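Local coordinates for Ycf54 protein (Thermosynechococcus elongatus, PDB 3HZE) that probably assists the magnesium-protoporphyrin IX monomethyl ester cyclase step of chlorophyll biosynthesis, as other members of the Ycf54 family do, at residues A[54-57]-A[58-62]; A[73-76]-A[77-80]. All coordinates share one frame; numbering follows the deposited sequence.

Overall arrangement
Both contacts are local, each within one short helix. The four-stranded antiparallel sheet, with strand order 2-3-1-4, lies between the two helices, and residues of strand 3-10 face them alternately: Tyr-6 and Leu-8 meet contact 1, Tyr-5 and Ile-7 meet contact 2. Contact 1 lies nearer the surface, about 14 Å from the chain centre. Its side chains are mostly polar: a long Glu-Arg salt bridge lies on the exposed side, and a glutamine bonds to the sheet. Contact 2 lies about 10 Å from the chain centre and buries Phe-75, Ile-76 and Leu-79, while three glutamines meet along a more exposed flank. The contact centres are about 20 Å apart, and the two do not touch.

Contact 1 of 2, residues A[54-57]-A[58-62]; sequences FAEQ and KARCP
Glu-56 and Arg-60 sit one turn apart in the short helix 55-60, an i to i+4 acid-base pair. The helix belongs to the link between strands 40-44 and 65-70 and lies on the sheet face away from helix 73-83. The salt bridge is long, with Glu-56 OE1 3.8 Å from Arg-60 NH1. OE1 comes to the edge of the guanidinium, near its plane, although the carboxylate and guanidinium planes are 42° apart. The two side chains cross obliquely, and the carboxylate lies against the aliphatic part of Arg-60: Glu-56 OE1 is 2.9 Å from Arg-60 CD, and Glu-56 OE2 is 3.2 Å from Arg-60 CG. Bends put the groups there: Glu-56 turns at chi2 (-64°) and Arg-60 at chi3 (54°). Both side chains are exposed.

Beneath them runs the helical backbone. Lys-58 N donates to Phe-54 O at 3.0 Å, and Phe-54 holds the N-cap position. Arg-60 N reaches Glu-56 O at 3.1 Å. Ala-59 N bonds to Ala-55 O at 3.2 Å and also makes a weak bond to Glu-56 O.

The inner side of the helix meets the sheet. Gln-57 extends to Tyr-6 OH through OE1 and to Met-88 O through NE2, so both ends of its amide are held. Phe-54 touches Tyr-6, and Cys-61 touches Leu-8. Lys-58 NZ makes a salt bridge with Glu-50 of the preceding loop. Cys-61 leaves helical geometry, yet its N still bonds to Gln-57 O at 2.9 Å, and its CB lies 3.4 Å from that oxygen.

Contact 2 of 2, residues A[73-76]-A[77-80]; sequences QQFI and QWLK
Four successive i to i+4 bonds run along this part of helix 73-83, from Gln-77 N to Gln-73 O, Trp-78 N to Gln-74 O, Leu-79 N to Phe-75 O and Lys-80 N to Ile-76 O. Trp-78 N lies 2.8 Å from Gln-74 O.

On the inner side, Leu-79 CD1 lies over one face of the Phe-75 ring. This is a CH-pi contact, 4.2 Å from CD1 to the ring centroid. Ile-76 CD1 is also 4.2 Å from Leu-79 CD1, so the three buried side chains form one apolar patch. Phe-75 has CG anti to its own N (chi1 175°), which swings the ring along the helix toward residues 78 and 79. There Phe-75 CE1 meets Trp-78 CE3 at 3.9 Å. The planes of the Phe-75 ring and the six-membered ring of Trp-78 are only 16° apart, and the rings meet rim to rim, neither over the face of the other.

The helix makes the crossover between strands 65-70 and 87-92 of a ferredoxin-like fold. Its apolar patch rests on Ile-7 and Ile-68, and Arg-27 of helix 21-34 makes a cation-pi contact with Phe-75. Asn-72 OD1 accepts from Phe-75 N at the start of the helix.

Three glutamines meet on another flank of the helix; Gln-73 also touches Tyr-5 and Gln-90 of the sheet. The amides of Gln-73 and Gln-77 stack with planes 25° apart, and Gln-73 CG lies 3.8 Å from Gln-77 CD. Gln-74 bends at chi2 and runs beside Gln-77 in the same direction. Its NE2 donates to Gln-77 OE1 at 3.0 Å, a weak bond with the two amides almost perpendicular.

Contact 1 of 2, residues A[54-57]-A[58-62]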
loop_
_atom_site.group_PDB
_atom_site.type_symbol
_atom_site.label_atom_id
_atom_site.label_comp_id
_atom_site.label_asym_id
_atom_site.label_seq_id
_atom_site.Cartn_x
_atom_site.Cartn_y
_atom_site.Cartn_z
ATOM N N PHE A 54 14.149 3.213 3.655
ATOM C CA PHE A 54 12.847 3.379 4.295
ATOM C C PHE A 54 12.943 3.295 5.817
ATOM O O PHE A 54 11.932 3.159 6.500
ATOM C CB PHE A 54 11.888 2.310 3.766
ATOM C CG PHE A 54 11.729 2.335 2.270
ATOM C CD1 PHE A 54 10.997 3.342 1.651
ATOM C CD2 PHE A 54 12.343 1.376 1.475
ATOM C CE1 PHE A 54 10.879 3.393 0.258
ATOM C CE2 PHE A 54 12.233 1.415 0.080
ATOM C CZ PHE A 54 11.499 2.427 -0.527
ATOM N N ALA A 55 14.164 3.393 6.335
ATOM C CA ALA A 55 14.414 3.308 7.773
ATOM C C ALA A 55 13.581 4.251 8.640
ATOM O O ALA A 55 13.138 3.877 9.728
ATOM C CB ALA A 55 15.901 3.536 8.048
ATOM N N GLU A 56 13.375 5.473 8.168
ATOM C CA GLU A 56 12.620 6.454 8.933
ATOM C C GLU A 56 11.144 6.073 9.043
ATOM O O GLU A 56 10.561 6.111 10.128
ATOM C CB GLU A 56 12.769 7.835 8.287
ATOM C CG GLU A 56 12.664 8.999 9.260
ATOM C CD GLU A 56 11.300 9.099 9.910
ATOM O OE1 GLU A 56 10.307 9.275 9.172
ATOM O OE2 GLU A 56 11.223 9.004 11.154
ATOM N N GLN A 57 10.542 5.695 7.922
ATOM C CA GLN A 57 9.134 5.318 7.928
ATOM C C GLN A 57 8.905 4.032 8.708
ATOM O O GLN A 57 7.869 3.868 9.349
ATOM C CB GLN A 57 8.613 5.173 6.499
ATOM C CG GLN A 57 8.693 6.468 5.702
ATOM C CD GLN A 57 7.731 6.493 4.536
ATOM O OE1 GLN A 57 7.601 5.513 3.802
ATOM N NE2 GLN A 57 7.061 7.623 4.343
ATOM N N LYS A 58 9.868 3.119 8.662
ATOM C CA LYS A 58 9.725 1.870 9.398
ATOM C C LYS A 58 9.703 2.165 10.887
ATOM O O LYS A 58 8.991 1.519 11.650
ATOM C CB LYS A 58 10.880 0.915 9.101
ATOM C CG LYS A 58 10.784 -0.387 9.880
ATOM C CD LYS A 58 12.047 -1.216 9.766
ATOM C CE LYS A 58 11.951 -2.478 10.622
ATOM N NZ LYS A 58 13.224 -3.267 10.623
ATOM N N ALA A 59 10.488 3.151 11.302
ATOM C CA ALA A 59 10.549 3.522 12.711
ATOM C C ALA A 59 9.255 4.187 13.166
ATOM O O ALA A 59 8.770 3.937 14.271
ATOM C CB ALA A 59 11.728 4.466 12.942
ATOM N N ARG A 60 8.693 5.027 12.304
ATOM C CA ARG A 60 7.467 5.745 12.627
ATOM C C ARG A 60 6.183 4.921 12.571
ATOM O O ARG A 60 5.269 5.143 13.365
ATOM C CB ARG A 60 7.314 6.954 11.704
ATOM C CG ARG A 60 8.276 8.092 11.990
ATOM C CD ARG A 60 8.057 9.228 11.007
ATOM N NE ARG A 60 6.665 9.668 10.968
ATOM C CZ ARG A 60 6.217 10.644 10.183
ATOM N NH1 ARG A 60 7.054 11.278 9.372
ATOM N NH2 ARG A 60 4.935 10.988 10.205
ATOM N N CYS A 61 6.105 3.982 11.638
ATOM C CA CYS A 61 4.894 3.183 11.501
ATOM C C CYS A 61 4.816 2.007 12.465
ATOM O O CYS A 61 5.711 1.171 12.504
ATOM C CB CYS A 61 4.762 2.674 10.062
ATOM S SG CYS A 61 3.196 1.825 9.723
ATOM N N PRO A 62 3.740 1.939 13.269
ATOM C CA PRO A 62 3.568 0.843 14.226
ATOM C C PRO A 62 3.434 -0.490 13.481
ATOM O O PRO A 62 2.800 -0.555 12.423
ATOM C CB PRO A 62 2.285 1.229 14.967
ATOM C CG PRO A 62 2.295 2.731 14.908
ATOM C CD PRO A 62 2.726 2.989 13.477
#

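Contact 2 of 2, residues A[73-76]-A[77-80]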
loop_
_atom_site.group_PDB
_atom_site.type_symbol
_atom_site.label_atom_id
_atom_site.label_comp_id
_atom_site.label_asym_id
_atom_site.label_seq_id
_atom_site.Cartn_x
_atom_site.Cartn_y
_atom_site.Cartn_z
ATOM N N GLN A 73 -0.511 7.493 -9.074
ATOM C CA GLN A 73 -0.242 8.392 -7.962
ATOM C C GLN A 73 -1.470 9.077 -7.371
ATOM O O GLN A 73 -1.539 9.270 -6.160
ATOM C CB GLN A 73 0.791 9.447 -8.371
ATOM C CG GLN A 73 1.070 10.493 -7.306
ATOM C CD GLN A 73 2.245 11.381 -7.661
ATOM O OE1 GLN A 73 2.428 11.753 -8.822
ATOM N NE2 GLN A 73 3.043 11.736 -6.662
ATOM N N GLN A 74 -2.438 9.443 -8.208
ATOM C CA GLN A 74 -3.630 10.113 -7.697
ATOM C C GLN A 74 -4.443 9.240 -6.757
ATOM O O GLN A 74 -5.029 9.745 -5.806
ATOM C CB GLN A 74 -4.507 10.604 -8.852
ATOM C CG GLN A 74 -3.965 11.873 -9.513
ATOM C CD GLN A 74 -2.528 11.720 -9.981
ATOM O OE1 GLN A 74 -2.224 10.874 -10.827
ATOM N NE2 GLN A 74 -1.632 12.539 -9.431
ATOM N N PHE A 75 -4.481 7.937 -7.020
ATOM C CA PHE A 75 -5.224 7.028 -6.158
ATOM C C PHE A 75 -4.601 7.039 -4.767
ATOM O O PHE A 75 -5.305 7.036 -3.757
ATOM C CB PHE A 75 -5.192 5.611 -6.730
ATOM C CG PHE A 75 -5.822 4.588 -5.838
ATOM C CD1 PHE A 75 -7.142 4.729 -5.412
ATOM C CD2 PHE A 75 -5.094 3.489 -5.406
ATOM C CE1 PHE A 75 -7.725 3.781 -4.562
ATOM C CE2 PHE A 75 -5.669 2.533 -4.555
ATOM C CZ PHE A 75 -6.986 2.683 -4.135
ATOM N N ILE A 76 -3.271 7.050 -4.724
ATOM C CA ILE A 76 -2.552 7.063 -3.458
ATOM C C ILE A 76 -2.773 8.396 -2.752
ATOM O O ILE A 76 -2.967 8.435 -1.537
ATOM C CB ILE A 76 -1.041 6.814 -3.686
ATOM C CG1 ILE A 76 -0.842 5.399 -4.235
ATOM C CG2 ILE A 76 -0.264 7.002 -2.401
ATOM C CD1 ILE A 76 -1.392 4.285 -3.314
ATOM N N GLN A 77 -2.746 9.491 -3.508
ATOM C CA GLN A 77 -2.972 10.802 -2.911
ATOM C C GLN A 77 -4.400 10.852 -2.368
ATOM O O GLN A 77 -4.661 11.466 -1.338
ATOM C CB GLN A 77 -2.773 11.920 -3.945
ATOM C CG GLN A 77 -1.375 11.978 -4.544
ATOM C CD GLN A 77 -1.250 13.037 -5.631
ATOM O OE1 GLN A 77 -2.111 13.146 -6.508
ATOM N NE2 GLN A 77 -0.169 13.811 -5.586
ATOM N N TRP A 78 -5.326 10.208 -3.068
ATOM C CA TRP A 78 -6.711 10.180 -2.624
ATOM C C TRP A 78 -6.814 9.430 -1.288
ATOM O O TRP A 78 -7.507 9.873 -0.365
ATOM C CB TRP A 78 -7.584 9.506 -3.681
ATOM C CG TRP A 78 -8.995 9.307 -3.249
ATOM C CD1 TRP A 78 -10.002 10.228 -3.261
ATOM C CD2 TRP A 78 -9.555 8.103 -2.713
ATOM N NE1 TRP A 78 -11.158 9.672 -2.766
ATOM C CE2 TRP A 78 -10.911 8.368 -2.424
ATOM C CE3 TRP A 78 -9.040 6.822 -2.451
ATOM C CZ2 TRP A 78 -11.764 7.398 -1.884
ATOM C CZ3 TRP A 78 -9.887 5.859 -1.917
ATOM C CH2 TRP A 78 -11.236 6.152 -1.639
ATOM N N LEU A 79 -6.123 8.296 -1.185
ATOM C CA LEU A 79 -6.140 7.513 0.057
ATOM C C LEU A 79 -5.595 8.337 1.227
ATOM O O LEU A 79 -6.132 8.286 2.327
ATOM C CB LEU A 79 -5.310 6.228 -0.106
ATOM C CG LEU A 79 -5.981 5.054 -0.835
ATOM C CD1 LEU A 79 -4.970 3.932 -1.050
ATOM C CD2 LEU A 79 -7.162 4.545 -0.011
ATOM N N LYS A 80 -4.530 9.096 0.985
ATOM C CA LYS A 80 -3.939 9.922 2.033
ATOM C C LYS A 80 -4.958 10.981 2.478
ATOM O O LYS A 80 -5.113 11.239 3.670
ATOM C CB LYS A 80 -2.661 10.585 1.517
ATOM C CG LYS A 80 -1.646 10.959 2.605
ATOM C CD LYS A 80 -2.150 12.058 3.508
ATOM C CE LYS A 80 -1.148 12.358 4.624
ATOM N NZ LYS A 80 -1.700 13.335 5.612
#